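PDB 1NC7: hypothetical protein TM1070 from Thermotoga maritima, which is of unknown function but belongs to the family of the Anabaena sensory rhodopsin transducer and assembles as a magnesium-binding, all-beta tetramer. Local coordinates for residues R27-P32 with T129-W134; E48-M53 with M113-L118; L67-K72 with C98-I103. One frame throughout, in Å; residues are numbered along the deposited sequence.

Overall arrangement
All three contacts pair neighbouring strands of one antiparallel sheet, which in part runs 60-68, 101-107, 28-34, 124-135, 110-121, 47-54. Interaction 3 joins the first two of these strands, interaction 1 the middle two and interaction 2 the last two. Along the chain they are nested: interaction 3 lies inside the loop closed by interaction 2, and that inside the loop closed by interaction 1. Interactions 1 and 2 are about 9 Å apart; interaction 3 lies about 16 Å from interaction 1 and 17 Å from interaction 2, centre to centre. Probable hydrogen bonds, Thr129 OG1 with Gln114 NE2 and Phe31 O with Ile103 N, join neighbouring strands, which also meet other subunits.

Interaction 1 of 3, residues R27-P32 with T129-W134; sequences RKWFFP and TTIGYW. With MG (magnesium ion), chain F.
Trp29 and Phe30 pair with Trp134 and Tyr133 in the antiparallel ladder between strands 28-34 and 124-135, beside a magnesium ion shared by four subunits. Phe30 and Tyr133 are a hydrogen-bonded pair: Phe30 N donates a hydrogen bond to Tyr133 O at 2.9 Å, and Tyr133 N donates one to Phe30 O at 3.2 Å, the latter nearly straight (165°). Their rings leave the same face side by side, Phe30 CD2 3.4 Å from Tyr133 CD2, with planes turned 49° apart. Trp29 and Trp134, a non-hydrogen-bonded pair, use the other face. Trp134 CB sits squarely over the Trp29 six-membered ring, 3.5 Å from the centroid, as a CH-pi contact, and a chi1 of 63° turns the Trp134 indole so that its CE3 comes beside Trp29 CZ3. At the edge of the same ring, Trp29 CZ3 lies 3.5 Å from Gly132 O, a buried carbonyl oxygen without a hydrogen-bond partner. The indole nitrogen of Trp29 bonds to Ala26 O, and the hydroxyl of Tyr133 to Glu135. Gly132 interrupts the strand next to the Phe31 ring, whose edge at CE1 reaches Thr130 O at 3.6 Å. Beyond this break, Thr129 O binds magnesium at 2.3 Å, and Thr129 O of each of the three other subunits binds it too. This backbone carbonyl cluster makes a metal site shared by the four subunits of the tetramer.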
loop_
_atom_site.group_PDB
_atom_site.type_symbol
_atom_site.label_atom_id
_atom_site.label_comp_id
_atom_site.label_asym_id
_atom_site.label_seq_id
_atom_site.Cartn_x
_atom_site.Cartn_y
_atom_site.Cartn_z
ATOM N N ARG D 27 14.223 -4.366 12.203
ATOM C CA ARG D 27 14.557 -5.778 12.309
ATOM C C ARG D 27 13.376 -6.739 12.186
ATOM O O ARG D 27 13.573 -7.933 11.967
ATOM C CB ARG D 27 15.309 -6.034 13.616
ATOM C CG ARG D 27 16.724 -5.467 13.602
ATOM C CD ARG D 27 17.481 -5.812 14.871
ATOM N NE ARG D 27 17.562 -7.254 15.086
ATOM C CZ ARG D 27 18.119 -7.819 16.152
ATOM N NH1 ARG D 27 18.646 -7.063 17.106
ATOM N NH2 ARG D 27 18.148 -9.140 16.268
ATOM N N LYS D 28 12.156 -6.229 12.316
ATOM C CA LYS D 28 10.983 -7.091 12.211
ATOM C C LYS D 28 9.939 -6.524 11.258
ATOM O O LYS D 28 9.599 -5.344 11.329
ATOM C CB LYS D 28 10.363 -7.310 13.592
ATOM C CG LYS D 28 11.304 -7.989 14.577
ATOM C CD LYS D 28 10.591 -8.321 15.879
ATOM C CE LYS D 28 11.555 -8.910 16.900
ATOM N NZ LYS D 28 12.246 -10.125 16.386
ATOM N N TRP D 29 9.438 -7.380 10.370
ATOM C CA TRP D 29 8.437 -6.986 9.379
ATOM C C TRP D 29 7.261 -7.954 9.375
ATOM O O TRP D 29 7.440 -9.157 9.564
ATOM C CB TRP D 29 9.078 -6.913 7.990
ATOM C CG TRP D 29 10.040 -5.784 7.881
ATOM C CD1 TRP D 29 11.349 -5.764 8.289
ATOM C CD2 TRP D 29 9.744 -4.463 7.422
ATOM N NE1 TRP D 29 11.879 -4.508 8.115
ATOM C CE2 TRP D 29 10.915 -3.690 7.584
ATOM C CE3 TRP D 29 8.598 -3.855 6.889
ATOM C CZ2 TRP D 29 10.970 -2.337 7.237
ATOM C CZ3 TRP D 29 8.655 -2.510 6.544
ATOM C CH2 TRP D 29 9.835 -1.767 6.720
ATOM N N PHE D 30 6.063 -7.421 9.142
ATOM C CA PHE D 30 4.838 -8.217 9.172
ATOM C C PHE D 30 3.917 -7.958 7.982
ATOM O O PHE D 30 3.658 -6.806 7.624
ATOM C CB PHE D 30 4.080 -7.909 10.467
ATOM C CG PHE D 30 4.893 -8.129 11.717
ATOM C CD1 PHE D 30 4.752 -9.295 12.456
ATOM C CD2 PHE D 30 5.811 -7.173 12.140
ATOM C CE1 PHE D 30 5.520 -9.508 13.607
ATOM C CE2 PHE D 30 6.583 -7.373 13.285
ATOM C CZ PHE D 30 6.436 -8.542 14.019
ATOM N N PHE D 31 3.414 -9.038 7.391
ATOM C CA PHE D 31 2.507 -8.965 6.245
ATOM C C PHE D 31 1.337 -9.915 6.487
ATOM O O PHE D 31 1.453 -11.124 6.281
ATOM C CB PHE D 31 3.243 -9.375 4.967
ATOM C CG PHE D 31 4.355 -8.446 4.589
ATOM C CD1 PHE D 31 4.096 -7.295 3.854
ATOM C CD2 PHE D 31 5.660 -8.705 4.996
ATOM C CE1 PHE D 31 5.125 -6.412 3.528
ATOM C CE2 PHE D 31 6.696 -7.829 4.677
ATOM C CZ PHE D 31 6.427 -6.681 3.942
ATOM N N PRO D 32 0.188 -9.379 6.919
ATOM C CA PRO D 32 -0.978 -10.227 7.182
ATOM C C PRO D 32 -1.627 -10.958 6.011
ATOM O O PRO D 32 -2.129 -12.068 6.189
ATOM C CB PRO D 32 -1.962 -9.267 7.857
ATOM C CG PRO D 32 -1.061 -8.265 8.524
ATOM C CD PRO D 32 -0.015 -8.026 7.467
ATOM N N THR D 129 0.263 -4.486 -3.905
ATOM C CA THR D 129 1.477 -4.435 -3.103
ATOM C C THR D 129 1.321 -3.519 -1.915
ATOM O O THR D 129 0.443 -2.666 -1.884
ATOM C CB THR D 129 2.669 -3.888 -3.934
ATOM O OG1 THR D 129 3.899 -4.117 -3.233
ATOM C CG2 THR D 129 2.513 -2.384 -4.159
ATOM N N THR D 130 2.172 -3.727 -0.921
ATOM C CA THR D 130 2.207 -2.843 0.228
ATOM C C THR D 130 3.514 -2.978 0.979
ATOM O O THR D 130 4.117 -4.053 1.034
ATOM C CB THR D 130 1.071 -3.094 1.244
ATOM O OG1 THR D 130 1.122 -2.078 2.262
ATOM C CG2 THR D 130 1.225 -4.459 1.907
ATOM N N ILE D 131 3.961 -1.853 1.519
ATOM C CA ILE D 131 5.141 -1.826 2.360
ATOM C C ILE D 131 4.580 -2.556 3.590
ATOM O O ILE D 131 3.372 -2.505 3.845
ATOM C CB ILE D 131 5.520 -0.360 2.705
ATOM C CG1 ILE D 131 6.891 -0.311 3.383
ATOM C CG2 ILE D 131 4.449 0.271 3.597
ATOM C CD1 ILE D 131 8.048 -0.597 2.437
ATOM N N GLY D 132 5.417 -3.250 4.348
ATOM C CA GLY D 132 4.878 -3.953 5.503
ATOM C C GLY D 132 4.823 -3.124 6.769
ATOM O O GLY D 132 5.190 -1.946 6.768
ATOM N N TYR D 133 4.308 -3.724 7.840
ATOM C CA TYR D 133 4.282 -3.069 9.145
ATOM C C TYR D 133 5.654 -3.434 9.705
ATOM O O TYR D 133 6.115 -4.567 9.527
ATOM C CB TYR D 133 3.187 -3.659 10.039
ATOM C CG TYR D 133 3.385 -3.373 11.513
ATOM C CD1 TYR D 133 3.125 -2.108 12.047
ATOM C CD2 TYR D 133 3.871 -4.363 12.368
ATOM C CE1 TYR D 133 3.346 -1.837 13.401
ATOM C CE2 TYR D 133 4.097 -4.102 13.719
ATOM C CZ TYR D 133 3.834 -2.839 14.226
ATOM O OH TYR D 133 4.073 -2.579 15.559
ATOM N N TRP D 134 6.309 -2.486 10.369
ATOM C CA TRP D 134 7.639 -2.736 10.912
ATOM C C TRP D 134 7.739 -2.478 12.405
ATOM O O TRP D 134 6.948 -1.727 12.977
ATOM C CB TRP D 134 8.672 -1.872 10.183
ATOM C CG TRP D 134 8.455 -0.396 10.351
ATOM C CD1 TRP D 134 8.947 0.403 11.348
ATOM C CD2 TRP D 134 7.684 0.459 9.497
ATOM N NE1 TRP D 134 8.534 1.700 11.163
ATOM C CE2 TRP D 134 7.757 1.764 10.036
ATOM C CE3 TRP D 134 6.939 0.249 8.328
ATOM C CZ2 TRP D 134 7.112 2.859 9.442
ATOM C CZ3 TRP D 134 6.297 1.338 7.738
ATOM C CH2 TRP D 134 6.390 2.628 8.298
HETATM MG MG MG F . -0.958 -0.821 -1.946
#

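Interaction 2 of 3, residues E48-M53 with M113-L118; sequences ESLCIM and MQLSRL. With EDO (1,2-ethanediol), chain O.
Glu48 OE2 is gripped by two nitrogens of Arg117, NE at 2.8 Å and NH2 at 3.1 Å, in a side-on salt bridge that places one carboxylate oxygen at the edge of the guanidinium plane. The NE bond is the straighter (154° at the hydrogen), and the two flat groups are turned 38° from each other. In Arg117, CG anti to the backbone N (chi1 179°) runs the stem alongside that of Glu48, and the bend at chi3 then turns NE and NH2 to the carboxylate. Asp33 offers NH2 a second carboxylate, while NH1 donates to O2 of a bound ethanediol at 3.0 Å; two acids around one buried arginine would probably keep it charged. Further along the same face, Ile52 and Met113, a selenomethionine, lie side by side, Ile52 CG1 3.8 Å from Met113 CG. Leu115 CD1 reaches across to Ser49 O at 3.5 Å. Facing the other way, Gln114 and Ser116 direct polar groups to Thr129 and to Asp33 of the third subunit. Ser49 with Ser116 and Cys51 with Gln114 exchange paired backbone bonds, among them Cys51 N to Gln114 O at 2.8 Å. Alternation of these doubly bonded pairs with non-hydrogen-bonded ones is the signature of a regular antiparallel beta ladder.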
loop_
_atom_site.group_PDB
_atom_site.type_symbol
_atom_site.label_atom_id
_atom_site.label_comp_id
_atom_site.label_asym_id
_atom_site.label_seq_id
_atom_site.Cartn_x
_atom_site.Cartn_y
_atom_site.Cartn_z
ATOM N N GLU D 48 3.782 -14.573 -5.127
ATOM C CA GLU D 48 3.964 -13.444 -4.236
ATOM C C GLU D 48 5.464 -13.296 -4.140
ATOM O O GLU D 48 6.194 -14.289 -4.153
ATOM C CB GLU D 48 3.384 -13.702 -2.846
ATOM C CG GLU D 48 1.872 -13.707 -2.808
ATOM C CD GLU D 48 1.323 -13.464 -1.417
ATOM O OE1 GLU D 48 1.865 -14.044 -0.455
ATOM O OE2 GLU D 48 0.346 -12.697 -1.286
ATOM N N SER D 49 5.920 -12.053 -4.088
ATOM C CA SER D 49 7.338 -11.783 -3.972
ATOM C C SER D 49 7.560 -10.976 -2.708
ATOM O O SER D 49 7.003 -9.888 -2.550
ATOM C CB SER D 49 7.850 -10.994 -5.181
ATOM O OG SER D 49 7.836 -11.784 -6.360
ATOM N N LEU D 50 8.343 -11.532 -1.791
ATOM C CA LEU D 50 8.669 -10.826 -0.563
ATOM C C LEU D 50 9.971 -10.134 -0.913
ATOM O O LEU D 50 11.013 -10.780 -1.044
ATOM C CB LEU D 50 8.884 -11.800 0.597
ATOM C CG LEU D 50 9.295 -11.148 1.921
ATOM C CD1 LEU D 50 8.216 -10.172 2.378
ATOM C CD2 LEU D 50 9.519 -12.225 2.973
ATOM N N CYS D 51 9.906 -8.821 -1.090
ATOM C CA CYS D 51 11.084 -8.063 -1.469
ATOM C C CYS D 51 11.758 -7.458 -0.259
ATOM O O CYS D 51 11.125 -6.781 0.554
ATOM C CB CYS D 51 10.690 -7.000 -2.486
ATOM S SG CYS D 51 9.901 -7.756 -3.932
ATOM N N ILE D 52 13.058 -7.717 -0.153
ATOM C CA ILE D 52 13.856 -7.261 0.971
ATOM C C ILE D 52 15.083 -6.502 0.489
ATOM O O ILE D 52 15.710 -6.885 -0.499
ATOM C CB ILE D 52 14.343 -8.469 1.798
ATOM C CG1 ILE D 52 13.172 -9.410 2.088
ATOM C CG2 ILE D 52 14.988 -7.991 3.092
ATOM C CD1 ILE D 52 13.585 -10.719 2.742
HETATM N N MSE D 53 15.415 -5.419 1.181
HETATM C CA MSE D 53 16.596 -4.650 0.824
HETATM C C MSE D 53 17.458 -4.441 2.060
HETATM O O MSE D 53 16.948 -4.242 3.166
HETATM C CB MSE D 53 16.211 -3.305 0.194
HETATM C CG MSE D 53 15.432 -2.366 1.089
HETATM SE SE MSE D 53 14.784 -0.795 0.133
HETATM C CE MSE D 53 16.495 -0.036 -0.350
HETATM N N MSE D 113 11.170 -4.181 3.952
HETATM C CA MSE D 113 10.449 -5.189 3.182
HETATM C C MSE D 113 9.125 -4.725 2.603
HETATM O O MSE D 113 8.445 -3.864 3.167
HETATM C CB MSE D 113 10.196 -6.424 4.041
HETATM C CG MSE D 113 11.455 -7.099 4.519
HETATM SE SE MSE D 113 11.073 -8.789 5.345
HETATM C CE MSE D 113 12.632 -8.908 6.461
ATOM N N GLN D 114 8.766 -5.337 1.478
ATOM C CA GLN D 114 7.531 -5.039 0.759
ATOM C C GLN D 114 7.020 -6.358 0.186
ATOM O O GLN D 114 7.813 -7.188 -0.255
ATOM C CB GLN D 114 7.836 -4.055 -0.378
ATOM C CG GLN D 114 6.627 -3.556 -1.160
ATOM C CD GLN D 114 7.009 -2.505 -2.196
ATOM O OE1 GLN D 114 8.095 -1.926 -2.140
ATOM N NE2 GLN D 114 6.117 -2.252 -3.143
ATOM N N LEU D 115 5.705 -6.558 0.199
ATOM C CA LEU D 115 5.124 -7.789 -0.335
ATOM C C LEU D 115 4.202 -7.473 -1.500
ATOM O O LEU D 115 3.318 -6.619 -1.393
ATOM C CB LEU D 115 4.324 -8.531 0.742
ATOM C CG LEU D 115 3.679 -9.860 0.324
ATOM C CD1 LEU D 115 4.767 -10.878 -0.008
ATOM C CD2 LEU D 115 2.789 -10.382 1.446
ATOM N N SER D 116 4.407 -8.171 -2.611
ATOM C CA SER D 116 3.591 -7.960 -3.794
ATOM C C SER D 116 3.037 -9.275 -4.296
ATOM O O SER D 116 3.682 -10.313 -4.191
ATOM C CB SER D 116 4.421 -7.302 -4.892
ATOM O OG SER D 116 4.984 -6.099 -4.414
ATOM N N ARG D 117 1.829 -9.229 -4.838
ATOM C CA ARG D 117 1.209 -10.430 -5.361
ATOM C C ARG D 117 0.807 -10.262 -6.815
ATOM O O ARG D 117 0.282 -9.221 -7.206
ATOM C CB ARG D 117 -0.041 -10.789 -4.549
ATOM C CG ARG D 117 -0.758 -12.040 -5.062
ATOM C CD ARG D 117 -2.081 -12.238 -4.355
ATOM N NE ARG D 117 -1.904 -12.257 -2.910
ATOM C CZ ARG D 117 -2.903 -12.246 -2.035
ATOM N NH1 ARG D 117 -4.159 -12.219 -2.459
ATOM N NH2 ARG D 117 -2.643 -12.250 -0.735
ATOM N N LEU D 118 1.089 -11.290 -7.610
ATOM C CA LEU D 118 0.689 -11.319 -9.008
ATOM C C LEU D 118 -0.336 -12.445 -9.096
ATOM O O LEU D 118 -0.027 -13.605 -8.810
ATOM C CB LEU D 118 1.860 -11.644 -9.938
ATOM C CG LEU D 118 1.413 -11.914 -11.384
ATOM C CD1 LEU D 118 0.891 -10.627 -12.015
ATOM C CD2 LEU D 118 2.575 -12.469 -12.193
HETATM C C1 EDO O . -8.364 -10.634 -1.399
HETATM O O1 EDO O . -8.906 -11.965 -1.296
HETATM C C2 EDO O . -6.874 -10.705 -1.488
HETATM O O2 EDO O . -6.211 -11.455 -0.422
#

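Interaction 3 of 3, residues L67-K72 with C98-I103; sequences LFEDSK and CKPYSI
Lys99 crosses Phe68 at about a right angle, its extended chain passing by the ring with CE 3.7 Å from Phe68 CD1. Every torsion of the lysine is anti, from chi1 (-176°) outward, and the straight chain carries NZ over the ring face, 4.7 Å from the centroid and 21° off the normal, a cation-pi contact. The same NZ donates to Ser71 OG at 3.0 Å, which ties the turn after strand 60-68 to the approach of strand 101-107. A methionine in place of Lys99 would probably leave Ser71 OG without this donor, its hydroxyl freer to turn, and the Phe68 ring without the charge over its face. Farther round the Phe68 ring, CE1 meets Tyr101 CB at 3.6 Å, the two side chains set aslant. Glu69 and Pro100 are likewise crossed at about a right angle, Glu69 CD standing 3.5 Å from Pro100 CG; Glu69 OE2 accepts a hydrogen bond from the backbone N of His87 of the second subunit. One water joins the backbones here, accepting from Glu69 N and donating to Pro100 O at 2.7 Å. Leu67 and Ser102 then form a hydrogen-bonded pair, Leu67 N to Ser102 O at 2.9 Å. On its other flank strand 101-107 lies against strand 28-34, Ser102 OG bonding Pro32 O, while the Tyr101 ring meets Phe66 of strand 60-68 edge-to-face.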
loop_
_atom_site.group_PDB
_atom_site.type_symbol
_atom_site.label_atom_id
_atom_site.label_comp_id
_atom_site.label_asym_id
_atom_site.label_seq_id
_atom_site.Cartn_x
_atom_site.Cartn_y
_atom_site.Cartn_z
ATOM N N LEU D 67 2.464 -18.064 9.105
ATOM C CA LEU D 67 1.376 -18.449 9.996
ATOM C C LEU D 67 0.167 -18.788 9.136
ATOM O O LEU D 67 -0.071 -18.150 8.110
ATOM C CB LEU D 67 1.013 -17.300 10.940
ATOM C CG LEU D 67 2.101 -16.727 11.846
ATOM C CD1 LEU D 67 1.497 -15.631 12.709
ATOM C CD2 LEU D 67 2.704 -17.828 12.712
ATOM N N PHE D 68 -0.596 -19.791 9.552
ATOM C CA PHE D 68 -1.769 -20.209 8.799
ATOM C C PHE D 68 -3.037 -20.073 9.629
ATOM O O PHE D 68 -2.980 -19.727 10.807
ATOM C CB PHE D 68 -1.565 -21.648 8.320
ATOM C CG PHE D 68 -0.379 -21.802 7.412
ATOM C CD1 PHE D 68 -0.485 -21.507 6.056
ATOM C CD2 PHE D 68 0.860 -22.175 7.922
ATOM C CE1 PHE D 68 0.629 -21.576 5.219
ATOM C CE2 PHE D 68 1.981 -22.246 7.093
ATOM C CZ PHE D 68 1.864 -21.946 5.739
ATOM N N GLU D 69 -4.186 -20.336 9.012
ATOM C CA GLU D 69 -5.448 -20.214 9.725
ATOM C C GLU D 69 -5.744 -21.391 10.643
ATOM O O GLU D 69 -6.253 -21.198 11.746
ATOM C CB GLU D 69 -6.607 -20.042 8.738
ATOM C CG GLU D 69 -6.527 -18.776 7.895
ATOM C CD GLU D 69 -7.821 -18.492 7.160
ATOM O OE1 GLU D 69 -8.300 -19.388 6.434
ATOM O OE2 GLU D 69 -8.361 -17.373 7.311
ATOM N N ASP D 70 -5.419 -22.601 10.192
ATOM C CA ASP D 70 -5.680 -23.809 10.976
ATOM C C ASP D 70 -4.531 -24.807 10.952
ATOM O O ASP D 70 -4.731 -26.001 11.184
ATOM C CB ASP D 70 -6.946 -24.501 10.464
ATOM C CG ASP D 70 -8.171 -23.619 10.557
ATOM O OD1 ASP D 70 -8.535 -23.225 11.685
ATOM O OD2 ASP D 70 -8.769 -23.321 9.502
ATOM N N SER D 71 -3.333 -24.321 10.659
ATOM C CA SER D 71 -2.149 -25.168 10.619
ATOM C C SER D 71 -1.060 -24.481 11.420
ATOM O O SER D 71 -1.139 -23.281 11.687
ATOM C CB SER D 71 -1.672 -25.365 9.177
ATOM O OG SER D 71 -2.607 -26.112 8.423
ATOM N N LYS D 72 -0.042 -25.243 11.803
ATOM C CA LYS D 72 1.059 -24.686 12.567
ATOM C C LYS D 72 2.037 -23.953 11.659
ATOM O O LYS D 72 2.041 -24.149 10.442
ATOM C CB LYS D 72 1.761 -25.790 13.358
ATOM C CG LYS D 72 0.967 -26.204 14.583
ATOM C CD LYS D 72 1.628 -27.331 15.342
ATOM C CE LYS D 72 0.902 -27.573 16.652
ATOM N NZ LYS D 72 -0.554 -27.777 16.437
ATOM N N CYS D 98 -3.118 -21.579 -2.818
ATOM C CA CYS D 98 -4.494 -21.294 -2.433
ATOM C C CYS D 98 -4.781 -21.571 -0.964
ATOM O O CYS D 98 -5.849 -22.072 -0.606
ATOM C CB CYS D 98 -5.450 -22.092 -3.317
ATOM S SG CYS D 98 -5.238 -21.719 -5.067
ATOM N N LYS D 99 -3.816 -21.233 -0.117
ATOM C CA LYS D 99 -3.945 -21.414 1.319
ATOM C C LYS D 99 -3.543 -20.103 1.983
ATOM O O LYS D 99 -2.382 -19.702 1.928
ATOM C CB LYS D 99 -3.034 -22.547 1.802
ATOM C CG LYS D 99 -3.180 -22.863 3.284
ATOM C CD LYS D 99 -2.315 -24.048 3.689
ATOM C CE LYS D 99 -2.581 -24.444 5.136
ATOM N NZ LYS D 99 -1.791 -25.635 5.549
ATOM N N PRO D 100 -4.502 -19.413 2.610
ATOM C CA PRO D 100 -4.188 -18.141 3.266
ATOM C C PRO D 100 -3.130 -18.269 4.354
ATOM O O PRO D 100 -3.089 -19.260 5.078
ATOM C CB PRO D 100 -5.540 -17.694 3.818
ATOM C CG PRO D 100 -6.255 -18.984 4.065
ATOM C CD PRO D 100 -5.910 -19.785 2.834
ATOM N N TYR D 101 -2.272 -17.262 4.452
ATOM C CA TYR D 101 -1.228 -17.253 5.464
ATOM C C TYR D 101 -0.822 -15.817 5.765
ATOM O O TYR D 101 -1.336 -14.875 5.154
ATOM C CB TYR D 101 -0.016 -18.076 4.991
ATOM C CG TYR D 101 0.681 -17.563 3.743
ATOM C CD1 TYR D 101 1.634 -16.547 3.817
ATOM C CD2 TYR D 101 0.395 -18.103 2.492
ATOM C CE1 TYR D 101 2.288 -16.085 2.670
ATOM C CE2 TYR D 101 1.041 -17.647 1.342
ATOM C CZ TYR D 101 1.982 -16.643 1.439
ATOM O OH TYR D 101 2.616 -16.199 0.299
ATOM N N SER D 102 0.059 -15.658 6.744
ATOM C CA SER D 102 0.575 -14.349 7.125
ATOM C C SER D 102 2.068 -14.530 7.313
ATOM O O SER D 102 2.536 -15.644 7.554
ATOM C CB SER D 102 -0.059 -13.853 8.422
ATOM O OG SER D 102 -1.434 -13.574 8.236
ATOM N N ILE D 103 2.815 -13.437 7.208
ATOM C CA ILE D 103 4.265 -13.499 7.318
ATOM C C ILE D 103 4.863 -12.609 8.397
ATOM O O ILE D 103 4.504 -11.444 8.521
ATOM C CB ILE D 103 4.938 -13.062 5.991
ATOM C CG1 ILE D 103 4.416 -13.900 4.824
ATOM C CG2 ILE D 103 6.453 -13.183 6.106
ATOM C CD1 ILE D 103 4.894 -13.402 3.468
HETATM O O HOH W 1 -4.479 -21.228 6.183
#